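Local atomic coordinates of DUF3298 domain-containing protein (Pseudomonas aeruginosa, PDB entry 4E72), a protein that is of unknown function but belongs to the DUF3298 family and is probably made as a secreted lipoprotein precursor. Residues 206-210 with 211-215. Residues are numbered along the deposited sequence; the frame is centred on the assembly and turned at random.
Sequences LKIPY and PRLNG
A short 3-10 turn right after the edge strand 205-208 folds I208, P209 and Y210 against R212 and L213, a compact example of how a chain leaves a sheet while its side chains stay packed on one another. Two successive i to i+3 backbone bonds make the turn: R212 N donates to P209 O at 3.0 Å, and L213 N to Y210 O at 2.8 Å. P211, between them, has no N-H to give, and its ring lies beside that of P209, CB of P209 being 3.8 Å from CD of P211. Across the turn, the side chains of I208 and L213 cross at about a right angle. I208 sets its CG2 methyl anti to the backbone N (chi1 -50° for CG1), and this branch reaches L213 CG at 3.8 Å, with both leucine methyls close by. R212, exposed, runs its CB and CG alongside P209, and its NE makes a weak hydrogen bond to Q148. CD1 of the Y210 ring lies 4.4 Å from CD1 of L213, a loose oblique contact, while Y210 OH bonds to T183 O and the ring meets F222. I208 on A152 and L213 on F145 turn apolar side chains to helix 142-159, which R212 also reaches; L213 and Y210 touch V187 of strand 187-190. Backbone bonds thus fix the turn while apolar contacts seat it between sheet and helix.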
ATOM      1  N   LEU A 206       6.284  -8.415  -6.335  1.00 30.58           N
ATOM      2  CA  LEU A 206       6.592  -8.830  -7.697  0.50 30.74           C
ATOM      3  C   LEU A 206       7.142  -7.632  -8.439  1.00 34.03           C
ATOM      4  O   LEU A 206       6.653  -6.507  -8.223  1.00 31.71           O
ATOM      5  CB  LEU A 206       5.331  -9.376  -8.391  0.50 30.67           C
ATOM      6  CG  LEU A 206       5.140 -10.902  -8.440  0.50 34.82           C
ATOM      7  CD1 LEU A 206       5.166 -11.535  -7.054  0.50 33.94           C
ATOM      8  CD2 LEU A 206       3.842 -11.240  -9.129  0.50 36.19           C
ATOM      9  N   LYS A 207       8.151  -7.851  -9.294  1.00 31.07           N
ATOM     10  CA  LYS A 207       8.740  -6.756 -10.052  1.00 31.35           C
ATOM     11  C   LYS A 207       8.640  -7.022 -11.534  1.00 34.60           C
ATOM     12  O   LYS A 207       9.177  -8.033 -12.022  1.00 35.80           O
ATOM     13  CB  LYS A 207      10.217  -6.518  -9.656  1.00 34.09           C
ATOM     14  CG  LYS A 207      10.491  -6.418  -8.161  1.00 38.79           C
ATOM     15  CD  LYS A 207      10.161  -5.058  -7.578  1.00 50.79           C
ATOM     16  CE  LYS A 207      10.325  -5.080  -6.072  1.00 59.02           C
ATOM     17  NZ  LYS A 207      10.131  -3.737  -5.470  1.00 59.81           N
ATOM     18  N   ILE A 208       7.960  -6.121 -12.262  1.00 28.73           N
ATOM     19  CA  ILE A 208       7.900  -6.232 -13.716  1.00 29.37           C
ATOM     20  C   ILE A 208       8.857  -5.210 -14.283  1.00 34.79           C
ATOM     21  O   ILE A 208       8.633  -4.014 -14.085  1.00 34.14           O
ATOM     22  CB  ILE A 208       6.513  -6.109 -14.383  1.00 32.28           C
ATOM     23  CG1 ILE A 208       5.449  -7.019 -13.731  1.00 31.74           C
ATOM     24  CG2 ILE A 208       6.629  -6.364 -15.899  1.00 35.13           C
ATOM     25  CD1 ILE A 208       4.031  -6.459 -13.879  1.00 35.58           C
ATOM     26  N   PRO A 209       9.910  -5.646 -15.008  1.00 33.06           N
ATOM     27  CA  PRO A 209      10.811  -4.667 -15.649  1.00 33.20           C
ATOM     28  C   PRO A 209      10.070  -3.806 -16.669  1.00 34.74           C
ATOM     29  O   PRO A 209       9.297  -4.343 -17.461  1.00 33.81           O
ATOM     30  CB  PRO A 209      11.881  -5.549 -16.325  1.00 35.46           C
ATOM     31  CG  PRO A 209      11.792  -6.891 -15.629  1.00 39.94           C
ATOM     32  CD  PRO A 209      10.321  -7.034 -15.325  1.00 35.46           C
ATOM     33  N   TYR A 210      10.336  -2.481 -16.692  1.00 32.80           N
ATOM     34  CA  TYR A 210       9.714  -1.573 -17.689  1.00 34.54           C
ATOM     35  C   TYR A 210       9.893  -2.023 -19.173  1.00 40.09           C
ATOM     36  O   TYR A 210       8.923  -1.887 -19.909  1.00 39.31           O
ATOM     37  CB  TYR A 210      10.185  -0.119 -17.513  1.00 36.01           C
ATOM     38  CG  TYR A 210       9.509   0.541 -16.328  1.00 36.26           C
ATOM     39  CD1 TYR A 210       8.246   1.117 -16.451  1.00 36.92           C
ATOM     40  CD2 TYR A 210      10.084   0.503 -15.064  1.00 36.59           C
ATOM     41  CE1 TYR A 210       7.617   1.720 -15.362  1.00 35.54           C
ATOM     42  CE2 TYR A 210       9.461   1.097 -13.968  1.00 36.00           C
ATOM     43  CZ  TYR A 210       8.226   1.700 -14.117  1.00 40.97           C
ATOM     44  OH  TYR A 210       7.594   2.226 -13.004  1.00 38.00           O
ATOM     45  N   PRO A 211      11.003  -2.671 -19.634  1.00 38.93           N
ATOM     46  CA  PRO A 211      11.047  -3.095 -21.052  1.00 40.48           C
ATOM     47  C   PRO A 211      10.031  -4.191 -21.395  1.00 45.48           C
ATOM     48  O   PRO A 211       9.735  -4.380 -22.578  1.00 46.39           O
ATOM     49  CB  PRO A 211      12.489  -3.583 -21.246  1.00 42.96           C
ATOM     50  CG  PRO A 211      13.264  -2.944 -20.143  1.00 47.14           C
ATOM     51  CD  PRO A 211      12.303  -2.931 -18.977  1.00 41.01           C
ATOM     52  N   ARG A 212       9.465  -4.885 -20.378  1.00 40.86           N
ATOM     53  CA  ARG A 212       8.421  -5.894 -20.595  1.00 40.31           C
ATOM     54  C   ARG A 212       7.054  -5.207 -20.729  1.00 41.71           C
ATOM     55  O   ARG A 212       6.057  -5.867 -21.060  1.00 41.34           O
ATOM     56  CB  ARG A 212       8.387  -6.940 -19.440  1.00 40.18           C
ATOM     57  CG  ARG A 212       9.651  -7.805 -19.365  1.00 50.00           C
ATOM     58  CD  ARG A 212       9.554  -9.152 -20.074  1.00 56.68           C
ATOM     59  NE  ARG A 212       9.079  -9.092 -21.459  1.00 70.59           N
ATOM     60  CZ  ARG A 212       9.833  -8.790 -22.512  1.00 85.33           C
ATOM     61  NH1 ARG A 212      11.114  -8.479 -22.356  1.00 78.14           N
ATOM     62  NH2 ARG A 212       9.306  -8.781 -23.729  1.00 66.52           N
ATOM     63  N   LEU A 213       7.007  -3.883 -20.470  1.00 36.77           N
ATOM     64  CA  LEU A 213       5.762  -3.110 -20.477  1.00 36.57           C
ATOM     65  C   LEU A 213       5.640  -2.096 -21.629  1.00 41.08           C
ATOM     66  O   LEU A 213       4.779  -1.216 -21.562  1.00 40.79           O
ATOM     67  CB  LEU A 213       5.614  -2.392 -19.124  1.00 35.18           C
ATOM     68  CG  LEU A 213       5.517  -3.343 -17.929  1.00 38.04           C
ATOM     69  CD1 LEU A 213       5.890  -2.647 -16.665  1.00 37.17           C
ATOM     70  CD2 LEU A 213       4.144  -4.035 -17.861  1.00 36.31           C
ATOM     71  N   ASN A 214       6.461  -2.254 -22.689  1.00 39.01           N
ATOM     72  CA  ASN A 214       6.442  -1.425 -23.889  1.00 40.12           C
ATOM     73  C   ASN A 214       5.131  -1.648 -24.602  1.00 46.97           C
ATOM     74  O   ASN A 214       4.844  -2.781 -24.999  1.00 51.08           O
ATOM     75  CB  ASN A 214       7.619  -1.768 -24.818  1.00 39.52           C
ATOM     76  CG  ASN A 214       8.978  -1.334 -24.325  1.00 55.60           C
ATOM     77  OD1 ASN A 214       9.179  -0.218 -23.837  1.00 45.75           O
ATOM     78  ND2 ASN A 214       9.964  -2.183 -24.531  1.00 52.61           N
ATOM     79  N   GLY A 215       4.316  -0.603 -24.700  1.00 39.98           N
ATOM     80  CA  GLY A 215       3.010  -0.709 -25.342  1.00 39.01           C
ATOM     81  C   GLY A 215       1.936  -1.217 -24.401  1.00 40.45           C
ATOM     82  O   GLY A 215       0.811  -1.478 -24.832  1.00 39.21           O
TER